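Local coordinates for protein homoserine O-acetyltransferase (PDB 3I1I) that probably transfers an acetyl group from acetyl-CoA to the hydroxyl of L-homoserine, an early step toward methionine, using an alpha/beta-hydrolase fold, at residues A[70-74]-A[358-362]; A[179-185]-A[320-326]; A[230-236]-A[347-352]; A[241-247]-A[259-264]. One frame throughout, in Å; residues are numbered along the deposited sequence.

Contact 1 (A[70-74]-A[358-362]); sequences WWDGL and IHLFE
Ile-358 and Leu-74 meet branch to branch and carry most of this contact, with Trp-71 third. CG of Leu-74 lies 3.6 Å from CG1 of Ile-358, the two side chains running obliquely past each other. The methyls of Leu-74 divide the work. CD1 reaches CE1 of Phe-361 at 3.8 Å, the two side chains crossing near a right angle, and CD2 rests 3.7 Å from CB of Glu-362. A chi1 of 60° sets CG of Phe-361 between its backbone N and carbonyl carbon, sending the ring toward Leu-74. The same CD1 also sits above the middle of the Trp-71 indole, whose opposite face takes CZ3 of Trp-70, so the ring is enclosed on both faces by its own segment. Ile-358 adds to this obliquely, its CD1 lying 3.7 Å from NE1 of Trp-71. That nitrogen is satisfied by the carbonyl of Gly-354, which helps to fix the rotation of the indole.

No direct hydrogen bond joins the segments. At the more open margin one water bridges them, donating to O of Gly-73 at 2.7 Å and to OE1 of Glu-362 at 2.8 Å.

Phe-361 is the N-cap residue of helix 362-370, and Leu-74 leads into strand 75-76. The contact sets the start of that C-terminal helix against the loop following strand 44-48, while Trp-71 reaches Ile-47 of that strand and Met-152 and Pro-154 of strand 150-154.

Contact 2 (A[179-185]-A[320-326]); sequences ITNPQNP and LQPSRYN. With PO4 (phosphate ion), chain C.
Asn-181 and Gln-321 join their side-chain amides at the centre of a largely polar, buried contact. ND2 of Asn-181 directs one N-H at OE1 of Gln-321 (2.8 Å), in the carbonyl plane of that amide, and the other at the backbone O of Pro-322 (3.2 Å). Gln-321 passes the chain of bonds on, its NE2 donating to OD1 of Asn-184 at 3.0 Å, while ND2 of Asn-184 is bonded to OG of Ser-189; a bend at chi2 (-58°) turns the Gln-321 amide between the two asparagines. Asn-326 supplies the remaining direct link: its ND2 meets O of Thr-180 at 2.7 Å almost straight (169° at the hydrogen), whereas its bond to OD1 of Asn-181 is weak.

Water adds a further bridge, accepting from N of Thr-180 and lying within bonding distance of OD1 of Asn-326.

Apolar contact is limited to CG of Pro-185, packed 3.6 Å from CD of Pro-322. CB of Tyr-325 also lies against the polar OD1 of Asn-181, and its hydroxyl is bonded to Glu-234 of the second subunit.

At the exposed edge, NH1 of Arg-324 holds O2 of a phosphate ion, probably from the crystallisation liquor, at 2.8 Å.

The contact joins the loops after parallel strands 174-178 and 309-313, with the first residues of helix 324-335, at the carboxyl strand ends where alpha/beta hydrolases carry their active site; Asp-318, a probable triad member, binds the backbone N of Gln-321.

Contact 3 (A[230-236]-A[347-352]); sequences NAFDEHF and SINGHM
Phe-232 presents one ring face to Met-352, deposited as selenomethionine, whose CG stands 3.9 Å from the ring centroid and 20° off the normal, a CH-pi contact. The opposite face is taken by Phe-236, with CE2 above the ring centre, so the phenyl is held between the two. Asn-349 runs alongside Phe-232 in the same direction, its OD1 at the ring edge, 3.7 Å from CD1 of Phe-232; the amide and ring planes are 67° apart. The ND2 of that amide is bonded to Asp-357. With CG opposite the backbone N (chi1 175°), the Phe-236 ring reaches the same OD1 obliquely, while its CB packs against CG1 of Ile-348. CD1 of Ile-348 ends beside the His-235 ring.

The backbones approach closely enough to bond directly. N of Met-352 donates to O of Ala-231 (3.1 Å), and N of Asp-233 to O of Ile-348 (3.2 Å).

Segment 347-352 is the loop that carries the histidine of a probable Ser-His-Asp triad of the alpha/beta-hydrolase kind: ND1 of His-351 is bonded to Asp-318 and NE2 to Ser-155. A type I turn, Ser-347 to Gly-350, precedes it, with an ST turn in which OG of Ser-347 accepts a hydrogen bond from N of Asn-349. Gly-350 has positive phi, and its CA lies 4.1 Å from CA of Phe-232.

Facing it, Asp-233 caps helix 234-240, its OD2 accepting from N of His-235 at 2.9 Å. One further link is a water that donates to O of Asn-230 and accepts from N of His-351.

Contact 4 (A[241-247]-A[259-264]); sequences YPRNSIE and SFEKEI
Tyr-241 lies against the first turns of helix 259-270 and forms the tight part of this contact. CG1 of Ile-264 stands 4.0 Å from the centroid of the Tyr-241 ring and only 12° off its normal, a CH-pi contact over the ring centre. At the edge of that ring, near its plane, comes OE2 of Glu-263, 3.5 Å from CB of Tyr-241. Phe-260 adds its CB, 3.9 Å from CB of Tyr-241.

On the looser side, exposed Pro-242 turns its CB away from the helix, and the partly exposed Asn-244 touches only OG of Ser-259, through its CB. The Phe-260 ring lies over one face of the Arg-243 guanidinium, CZ of Phe-260 being 3.9 Å from NH2 of Arg-243; the planes are 68° apart, so the groups do not stack. That guanidinium is bonded to the carbonyls of Asn-184 and Leu-288 of the second subunit. OD1 of Asn-244 accepts from N of Ile-246, an Asx turn, and also from N of Glu-247, which extends it to an Asx motif. Extended beyond CG, Glu-247 reaches back to the helix start: its OE2 accepts a hydrogen bond from N of Ser-259 at 2.9 Å through the syn lone pair.

The contact joins the exit of helix 234-240 to the beginning of helix 259-270, with Phe-228 of helix 217-228 also touching Tyr-241.

From the N terminus, contact 1 opens first, at 70-74, and closes last, at 358-362, so the other three nest within its loop. Contact 2 begins at 179-185 and contact 3 at 230-236; contact 4 runs from 241-247 to 259-264, before 320-326, a short loop nested inside those of contacts 2 and 3. Contacts 2 and 3 cross, because 320-326 precedes 347-352, and touch where Leu-320 packs on His-351. Contact 3 also meets contact 1 through Ser-347 and Leu-360, and contact 4 through Phe-236 and Tyr-241. Contact 1 ties helix 362-370 to the loop after strand 44-48, contact 2 joins loops after two sheet strands, and contacts 3 and 4 hold helices 234-240 and 259-270; contacts 2-4 each touch the second subunit.

Contact 1 (A[70-74]-A[358-362])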
# COMPACT_ATOMS: atom_id res chain seq x y z
N TRP A 70 -13.49 24.33 -1.21
CA TRP A 70 -12.61 23.68 -0.24
C TRP A 70 -11.77 24.61 0.68
O TRP A 70 -11.24 24.17 1.70
CB TRP A 70 -11.76 22.65 -0.97
CG TRP A 70 -11.00 23.17 -2.10
CD1 TRP A 70 -11.34 23.09 -3.41
CD2 TRP A 70 -9.77 23.90 -2.05
NE1 TRP A 70 -10.39 23.71 -4.18
CE2 TRP A 70 -9.41 24.21 -3.37
CE3 TRP A 70 -8.92 24.29 -1.01
CZ2 TRP A 70 -8.22 24.91 -3.70
CZ3 TRP A 70 -7.71 24.98 -1.33
CH2 TRP A 70 -7.40 25.30 -2.67
N TRP A 71 -11.66 25.89 0.33
CA TRP A 71 -10.98 26.89 1.17
C TRP A 71 -11.91 28.06 1.46
O TRP A 71 -11.46 29.21 1.66
CB TRP A 71 -9.67 27.37 0.52
CG TRP A 71 -8.39 26.99 1.23
CD1 TRP A 71 -8.26 26.13 2.28
CD2 TRP A 71 -7.06 27.43 0.91
NE1 TRP A 71 -6.93 26.02 2.65
CE2 TRP A 71 -6.18 26.79 1.82
CE3 TRP A 71 -6.52 28.28 -0.06
CZ2 TRP A 71 -4.80 27.01 1.81
CZ3 TRP A 71 -5.15 28.50 -0.08
CH2 TRP A 71 -4.30 27.86 0.85
N ASP A 72 -13.21 27.77 1.55
CA ASP A 72 -14.23 28.81 1.69
C ASP A 72 -14.01 29.67 2.91
O ASP A 72 -14.23 30.88 2.87
CB ASP A 72 -15.64 28.24 1.73
CG ASP A 72 -16.70 29.32 1.64
OD1 ASP A 72 -16.94 29.88 0.51
OD2 ASP A 72 -17.28 29.65 2.70
N GLY A 73 -13.55 29.06 4.00
CA GLY A 73 -13.29 29.81 5.21
C GLY A 73 -12.23 30.89 5.10
O GLY A 73 -12.21 31.81 5.91
N LEU A 74 -11.30 30.75 4.14
CA LEU A 74 -10.23 31.75 3.92
C LEU A 74 -10.61 32.81 2.91
O LEU A 74 -10.04 33.90 2.92
CB LEU A 74 -8.96 31.08 3.37
CG LEU A 74 -7.87 30.68 4.36
CD1 LEU A 74 -6.77 29.93 3.61
CD2 LEU A 74 -7.34 31.87 5.22
N ILE A 358 -7.96 26.38 9.04
CA ILE A 358 -7.83 27.74 8.58
C ILE A 358 -7.64 28.71 9.71
O ILE A 358 -6.83 29.60 9.62
CB ILE A 358 -9.12 28.08 7.72
CG1 ILE A 358 -8.80 27.80 6.28
CG2 ILE A 358 -9.68 29.51 7.94
CD1 ILE A 358 -8.27 26.44 6.04
N HIS A 359 -8.35 28.53 10.81
CA HIS A 359 -8.23 29.44 11.95
C HIS A 359 -6.82 29.53 12.47
O HIS A 359 -6.43 30.54 13.02
CB HIS A 359 -9.21 29.09 13.10
CG HIS A 359 -8.96 27.77 13.77
ND1 HIS A 359 -9.24 26.56 13.17
CD2 HIS A 359 -8.51 27.48 15.02
CE1 HIS A 359 -8.95 25.58 14.01
NE2 HIS A 359 -8.51 26.11 15.14
N LEU A 360 -6.03 28.49 12.26
CA LEU A 360 -4.64 28.48 12.81
C LEU A 360 -3.68 29.43 12.08
O LEU A 360 -2.66 29.84 12.66
CB LEU A 360 -4.07 27.05 12.84
CG LEU A 360 -4.81 26.05 13.76
CD1 LEU A 360 -4.28 24.62 13.60
CD2 LEU A 360 -4.74 26.50 15.25
N PHE A 361 -4.01 29.80 10.85
CA PHE A 361 -3.11 30.64 10.03
C PHE A 361 -3.76 31.79 9.24
O PHE A 361 -3.04 32.53 8.56
CB PHE A 361 -2.26 29.77 9.05
CG PHE A 361 -3.06 28.93 8.07
CD1 PHE A 361 -3.31 29.39 6.78
CD2 PHE A 361 -3.54 27.66 8.43
CE1 PHE A 361 -4.02 28.63 5.86
CE2 PHE A 361 -4.27 26.88 7.51
CZ PHE A 361 -4.50 27.36 6.23
N GLU A 362 -5.09 31.97 9.32
CA GLU A 362 -5.75 33.02 8.53
C GLU A 362 -5.21 34.40 8.88
O GLU A 362 -5.06 35.26 8.03
CB GLU A 362 -7.26 32.98 8.72
CG GLU A 362 -7.71 33.41 10.11
CD GLU A 362 -9.18 33.12 10.40
OE1 GLU A 362 -10.01 33.09 9.45
OE2 GLU A 362 -9.53 32.94 11.58
O HOH W 1 -10.60 33.83 6.78
O HOH W 2 -13.22 32.30 8.77

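Contact 2 (A[179-185]-A[320-326])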
# COMPACT_ATOMS: atom_id res chain seq x y z
N ILE A 179 1.22 23.50 3.79
CA ILE A 179 1.43 22.02 3.90
C ILE A 179 2.04 21.40 2.64
O ILE A 179 1.50 20.49 2.06
CB ILE A 179 0.14 21.27 4.34
CG1 ILE A 179 -1.06 21.57 3.40
CG2 ILE A 179 -0.21 21.68 5.77
CD1 ILE A 179 -2.13 20.50 3.43
N THR A 180 3.20 21.92 2.24
CA THR A 180 3.88 21.54 1.01
C THR A 180 5.43 21.49 1.23
O THR A 180 5.93 21.71 2.32
CB THR A 180 3.49 22.53 -0.15
OG1 THR A 180 3.86 21.98 -1.43
CG2 THR A 180 4.16 23.92 0.03
N ASN A 181 6.17 21.20 0.16
CA ASN A 181 7.66 21.13 0.19
C ASN A 181 8.19 21.37 -1.22
O ASN A 181 7.46 21.15 -2.21
CB ASN A 181 8.14 19.77 0.67
CG ASN A 181 8.31 19.72 2.16
OD1 ASN A 181 8.90 20.62 2.74
ND2 ASN A 181 7.80 18.67 2.80
N PRO A 182 9.45 21.82 -1.33
CA PRO A 182 10.03 22.11 -2.63
C PRO A 182 10.30 20.85 -3.45
O PRO A 182 10.47 20.94 -4.66
CB PRO A 182 11.33 22.85 -2.30
CG PRO A 182 11.62 22.51 -0.91
CD PRO A 182 10.37 22.17 -0.23
N GLN A 183 10.39 19.72 -2.77
CA GLN A 183 10.69 18.43 -3.40
C GLN A 183 9.88 17.39 -2.68
O GLN A 183 9.90 17.38 -1.46
CB GLN A 183 12.18 18.09 -3.26
CG GLN A 183 13.10 19.10 -3.93
CD GLN A 183 14.59 18.79 -3.69
OE1 GLN A 183 15.05 18.77 -2.55
NE2 GLN A 183 15.36 18.60 -4.78
N ASN A 184 9.14 16.55 -3.39
CA ASN A 184 8.28 15.62 -2.69
C ASN A 184 9.18 14.66 -1.89
O ASN A 184 10.09 14.06 -2.45
CB ASN A 184 7.38 14.84 -3.62
CG ASN A 184 6.20 14.23 -2.88
OD1 ASN A 184 5.45 14.96 -2.25
ND2 ASN A 184 6.03 12.90 -2.95
N PRO A 185 8.96 14.56 -0.58
CA PRO A 185 9.81 13.68 0.20
C PRO A 185 9.82 12.27 -0.35
O PRO A 185 8.83 11.80 -0.90
CB PRO A 185 9.19 13.70 1.58
CG PRO A 185 8.52 15.04 1.64
CD PRO A 185 7.95 15.24 0.25
N LEU A 320 2.92 13.59 5.63
CA LEU A 320 3.11 13.54 4.16
C LEU A 320 4.16 14.54 3.76
O LEU A 320 4.94 14.27 2.86
CB LEU A 320 1.82 13.86 3.40
CG LEU A 320 0.78 12.76 3.40
CD1 LEU A 320 -0.57 13.38 3.01
CD2 LEU A 320 1.19 11.60 2.45
N GLN A 321 4.19 15.67 4.44
CA GLN A 321 5.08 16.75 4.10
C GLN A 321 5.82 17.24 5.34
O GLN A 321 5.42 18.23 5.97
CB GLN A 321 4.27 17.89 3.46
CG GLN A 321 3.64 17.56 2.07
CD GLN A 321 4.68 17.15 1.04
OE1 GLN A 321 5.88 17.45 1.16
NE2 GLN A 321 4.24 16.40 0.06
N PRO A 322 6.91 16.55 5.71
CA PRO A 322 7.65 16.89 6.91
C PRO A 322 8.13 18.33 6.88
O PRO A 322 8.67 18.80 5.87
CB PRO A 322 8.81 15.93 6.87
CG PRO A 322 8.29 14.76 6.13
CD PRO A 322 7.45 15.34 5.07
N SER A 323 7.94 19.04 7.96
CA SER A 323 8.17 20.45 7.92
C SER A 323 9.67 20.82 7.87
O SER A 323 10.03 21.95 7.50
CB SER A 323 7.50 21.10 9.12
OG SER A 323 8.24 20.81 10.26
N ARG A 324 10.57 19.90 8.21
CA ARG A 324 11.98 20.31 8.22
C ARG A 324 12.45 20.89 6.86
O ARG A 324 13.30 21.74 6.83
CB ARG A 324 12.92 19.19 8.66
CG ARG A 324 12.98 18.08 7.67
CD ARG A 324 13.78 16.91 8.21
NE ARG A 324 15.18 17.24 8.34
CZ ARG A 324 16.04 16.66 9.18
NH1 ARG A 324 15.67 15.70 10.00
NH2 ARG A 324 17.29 17.03 9.17
N TYR A 325 11.89 20.43 5.75
CA TYR A 325 12.35 20.92 4.45
C TYR A 325 11.80 22.31 4.16
O TYR A 325 12.36 23.01 3.33
CB TYR A 325 12.02 19.94 3.34
CG TYR A 325 12.47 18.54 3.69
CD1 TYR A 325 13.82 18.23 3.76
CD2 TYR A 325 11.54 17.56 4.03
CE1 TYR A 325 14.25 16.96 4.14
CE2 TYR A 325 11.95 16.27 4.38
CZ TYR A 325 13.30 15.98 4.44
OH TYR A 325 13.70 14.71 4.81
N ASN A 326 10.73 22.75 4.84
CA ASN A 326 10.31 24.15 4.71
C ASN A 326 11.40 25.06 5.32
O ASN A 326 11.75 26.13 4.76
CB ASN A 326 8.97 24.43 5.37
CG ASN A 326 7.77 23.93 4.59
OD1 ASN A 326 6.68 24.48 4.77
ND2 ASN A 326 7.92 22.93 3.73
P PO4 C . 12.26 14.37 11.08
O1 PO4 C . 11.45 14.87 9.91
O2 PO4 C . 13.61 13.89 10.60
O3 PO4 C . 11.55 13.23 11.79
O4 PO4 C . 12.45 15.47 12.09
O HOH W 3 4.25 24.19 3.64
O HOH W 4 5.53 20.96 5.12

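Contact 3 (A[230-236]-A[347-352])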
# COMPACT_ATOMS: atom_id res chain seq x y z
N ASN A 230 -2.17 8.65 5.85
CA ASN A 230 -1.10 9.59 6.21
C ASN A 230 -1.54 11.05 6.28
O ASN A 230 -0.71 11.96 6.53
CB ASN A 230 0.08 9.43 5.24
CG ASN A 230 0.83 8.13 5.49
OD1 ASN A 230 1.53 7.98 6.53
ND2 ASN A 230 0.61 7.13 4.58
N ALA A 231 -2.84 11.26 6.10
CA ALA A 231 -3.39 12.61 6.00
C ALA A 231 -3.53 13.30 7.35
O ALA A 231 -3.62 14.50 7.38
CB ALA A 231 -4.72 12.62 5.23
N PHE A 232 -3.48 12.55 8.45
CA PHE A 232 -3.72 13.13 9.80
C PHE A 232 -2.55 12.74 10.73
O PHE A 232 -1.65 12.03 10.30
CB PHE A 232 -5.04 12.63 10.38
CG PHE A 232 -6.28 12.95 9.55
CD1 PHE A 232 -7.04 14.08 9.83
CD2 PHE A 232 -6.69 12.12 8.54
CE1 PHE A 232 -8.20 14.40 9.05
CE2 PHE A 232 -7.83 12.40 7.75
CZ PHE A 232 -8.59 13.56 8.01
N ASP A 233 -2.54 13.21 11.96
CA ASP A 233 -1.60 12.73 12.99
C ASP A 233 -1.99 11.32 13.37
O ASP A 233 -3.15 10.95 13.25
CB ASP A 233 -1.71 13.58 14.25
CG ASP A 233 -0.70 13.22 15.33
OD1 ASP A 233 0.49 13.64 15.23
OD2 ASP A 233 -1.09 12.53 16.31
N GLU A 234 -1.03 10.51 13.84
CA GLU A 234 -1.36 9.15 14.22
C GLU A 234 -2.46 9.06 15.30
O GLU A 234 -3.32 8.18 15.27
CB GLU A 234 -0.10 8.38 14.65
CG GLU A 234 0.56 8.84 15.92
CD GLU A 234 -0.09 8.29 17.17
OE1 GLU A 234 0.35 8.73 18.25
OE2 GLU A 234 -1.02 7.45 17.08
N HIS A 235 -2.43 9.99 16.22
CA HIS A 235 -3.37 9.96 17.29
C HIS A 235 -4.80 10.25 16.82
O HIS A 235 -5.77 9.83 17.45
CB HIS A 235 -2.97 10.93 18.38
CG HIS A 235 -3.62 10.63 19.68
ND1 HIS A 235 -4.40 11.54 20.36
CD2 HIS A 235 -3.66 9.49 20.41
CE1 HIS A 235 -4.86 10.98 21.47
NE2 HIS A 235 -4.42 9.74 21.52
N PHE A 236 -4.94 10.97 15.71
CA PHE A 236 -6.24 11.16 15.13
C PHE A 236 -6.90 9.82 14.85
O PHE A 236 -8.08 9.68 15.14
CB PHE A 236 -6.18 11.99 13.85
CG PHE A 236 -7.51 12.12 13.14
CD1 PHE A 236 -8.38 13.13 13.48
CD2 PHE A 236 -7.87 11.20 12.16
CE1 PHE A 236 -9.62 13.26 12.82
CE2 PHE A 236 -9.09 11.30 11.51
CZ PHE A 236 -9.98 12.35 11.83
N SER A 347 -1.55 20.63 14.92
CA SER A 347 -2.89 20.14 14.96
C SER A 347 -2.91 18.63 14.90
O SER A 347 -2.10 18.02 14.21
CB SER A 347 -3.67 20.71 13.77
OG SER A 347 -4.85 19.98 13.58
N ILE A 348 -3.88 18.05 15.60
CA ILE A 348 -4.11 16.62 15.55
C ILE A 348 -4.50 16.23 14.15
O ILE A 348 -4.36 15.07 13.77
CB ILE A 348 -5.22 16.18 16.57
CG1 ILE A 348 -5.23 14.65 16.69
CG2 ILE A 348 -6.61 16.77 16.20
CD1 ILE A 348 -5.99 14.14 17.86
N ASN A 349 -4.96 17.19 13.36
CA ASN A 349 -5.29 16.93 11.95
C ASN A 349 -4.15 16.74 10.97
O ASN A 349 -4.39 16.42 9.80
CB ASN A 349 -6.20 18.02 11.42
CG ASN A 349 -7.59 17.90 11.96
OD1 ASN A 349 -8.10 16.79 12.15
ND2 ASN A 349 -8.22 19.04 12.24
N GLY A 350 -2.92 16.93 11.42
CA GLY A 350 -1.76 16.65 10.58
C GLY A 350 -1.80 17.44 9.28
O GLY A 350 -2.10 18.66 9.29
N HIS A 351 -1.56 16.75 8.16
CA HIS A 351 -1.58 17.35 6.84
C HIS A 351 -2.88 18.13 6.57
O HIS A 351 -2.84 19.23 6.02
CB HIS A 351 -1.45 16.25 5.81
CG HIS A 351 -1.26 16.73 4.41
ND1 HIS A 351 -0.16 17.47 4.01
CD2 HIS A 351 -2.04 16.57 3.32
CE1 HIS A 351 -0.27 17.73 2.72
NE2 HIS A 351 -1.41 17.20 2.28
N MSE A 352 -4.02 17.56 6.96
CA MSE A 352 -5.33 18.14 6.68
C MSE A 352 -5.61 19.41 7.48
O MSE A 352 -6.60 20.09 7.22
CB MSE A 352 -6.44 17.13 6.99
CG MSE A 352 -6.41 15.87 6.13
SE MSE A 352 -6.25 16.31 4.22
CE MSE A 352 -7.87 17.26 3.86
O HOH W 5 -0.43 13.80 8.48

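Contact 4 (A[241-247]-A[259-264])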
# COMPACT_ATOMS: atom_id res chain seq x y z
N TYR A 241 -11.15 6.21 15.15
CA TYR A 241 -11.56 4.84 14.85
C TYR A 241 -10.94 3.90 15.90
O TYR A 241 -10.03 3.10 15.61
CB TYR A 241 -11.15 4.46 13.41
CG TYR A 241 -11.35 5.60 12.45
CD1 TYR A 241 -10.30 6.46 12.14
CD2 TYR A 241 -12.62 5.86 11.90
CE1 TYR A 241 -10.48 7.53 11.30
CE2 TYR A 241 -12.82 6.94 11.06
CZ TYR A 241 -11.73 7.77 10.76
OH TYR A 241 -11.89 8.85 9.93
N PRO A 242 -11.42 4.01 17.14
CA PRO A 242 -10.71 3.33 18.22
C PRO A 242 -10.87 1.82 18.14
O PRO A 242 -11.85 1.29 17.61
CB PRO A 242 -11.40 3.87 19.49
CG PRO A 242 -12.81 4.19 19.06
CD PRO A 242 -12.73 4.54 17.58
N ARG A 243 -9.90 1.12 18.70
CA ARG A 243 -9.95 -0.32 18.75
C ARG A 243 -11.09 -0.82 19.65
O ARG A 243 -11.27 -0.36 20.73
CB ARG A 243 -8.61 -0.85 19.24
CG ARG A 243 -8.42 -2.35 19.08
CD ARG A 243 -6.98 -2.77 19.46
NE ARG A 243 -6.02 -2.45 18.42
CZ ARG A 243 -5.74 -3.24 17.37
NH1 ARG A 243 -6.34 -4.41 17.22
NH2 ARG A 243 -4.83 -2.88 16.46
N ASN A 244 -11.85 -1.78 19.16
CA ASN A 244 -12.84 -2.49 19.96
C ASN A 244 -12.17 -3.75 20.52
O ASN A 244 -11.88 -4.68 19.77
CB ASN A 244 -14.04 -2.85 19.10
CG ASN A 244 -15.07 -3.68 19.84
OD1 ASN A 244 -14.80 -4.34 20.86
ND2 ASN A 244 -16.28 -3.68 19.32
N SER A 245 -11.95 -3.78 21.84
CA SER A 245 -11.24 -4.87 22.48
C SER A 245 -12.13 -6.03 22.93
O SER A 245 -11.66 -6.94 23.60
CB SER A 245 -10.47 -4.33 23.69
OG SER A 245 -9.54 -3.37 23.27
N ILE A 246 -13.39 -6.01 22.51
CA ILE A 246 -14.34 -7.02 22.88
C ILE A 246 -14.69 -7.88 21.69
O ILE A 246 -14.70 -9.05 21.82
CB ILE A 246 -15.62 -6.37 23.49
CG1 ILE A 246 -15.26 -5.55 24.74
CG2 ILE A 246 -16.67 -7.41 23.83
CD1 ILE A 246 -14.56 -6.35 25.84
N GLU A 247 -14.96 -7.32 20.51
CA GLU A 247 -15.39 -8.14 19.37
C GLU A 247 -14.43 -9.33 19.12
O GLU A 247 -13.19 -9.17 19.17
CB GLU A 247 -15.58 -7.30 18.10
CG GLU A 247 -14.29 -6.67 17.56
CD GLU A 247 -14.46 -5.83 16.30
OE1 GLU A 247 -15.58 -5.81 15.68
OE2 GLU A 247 -13.45 -5.18 15.91
N SER A 259 -13.59 -3.45 13.55
CA SER A 259 -14.54 -2.37 13.36
C SER A 259 -13.83 -1.14 12.83
O SER A 259 -14.41 -0.39 12.07
CB SER A 259 -15.26 -2.04 14.67
OG SER A 259 -14.33 -1.65 15.67
N PHE A 260 -12.57 -0.92 13.22
CA PHE A 260 -11.85 0.22 12.64
C PHE A 260 -11.62 0.01 11.15
O PHE A 260 -11.80 0.96 10.38
CB PHE A 260 -10.58 0.64 13.39
CG PHE A 260 -9.52 -0.41 13.49
CD1 PHE A 260 -8.60 -0.57 12.48
CD2 PHE A 260 -9.41 -1.21 14.64
CE1 PHE A 260 -7.58 -1.57 12.58
CE2 PHE A 260 -8.43 -2.21 14.75
CZ PHE A 260 -7.50 -2.38 13.72
N GLU A 261 -11.33 -1.23 10.73
CA GLU A 261 -11.16 -1.49 9.31
C GLU A 261 -12.45 -1.21 8.53
O GLU A 261 -12.40 -0.65 7.42
CB GLU A 261 -10.70 -2.92 9.05
CG GLU A 261 -9.23 -3.19 9.35
CD GLU A 261 -8.88 -4.68 9.27
OE1 GLU A 261 -9.35 -5.47 10.12
OE2 GLU A 261 -8.13 -5.03 8.33
N LYS A 262 -13.60 -1.59 9.11
CA LYS A 262 -14.91 -1.31 8.53
C LYS A 262 -15.20 0.18 8.38
O LYS A 262 -15.60 0.62 7.31
CB LYS A 262 -16.02 -1.93 9.36
CG LYS A 262 -16.17 -3.42 9.12
CD LYS A 262 -17.15 -4.06 10.07
CE LYS A 262 -17.10 -5.57 9.89
NZ LYS A 262 -17.91 -6.28 10.96
N GLU A 263 -15.01 0.95 9.45
CA GLU A 263 -15.22 2.40 9.38
C GLU A 263 -14.33 3.00 8.28
O GLU A 263 -14.82 3.61 7.36
CB GLU A 263 -14.98 3.07 10.74
CG GLU A 263 -15.95 2.56 11.81
CD GLU A 263 -15.45 2.61 13.29
OE1 GLU A 263 -16.32 2.35 14.17
OE2 GLU A 263 -14.24 2.88 13.60
N ILE A 264 -13.03 2.71 8.31
CA ILE A 264 -12.12 3.27 7.33
C ILE A 264 -12.41 2.77 5.91
O ILE A 264 -12.35 3.56 4.99
CB ILE A 264 -10.64 3.06 7.73
CG1 ILE A 264 -10.34 3.87 9.00
CG2 ILE A 264 -9.70 3.45 6.60
CD1 ILE A 264 -9.16 3.39 9.83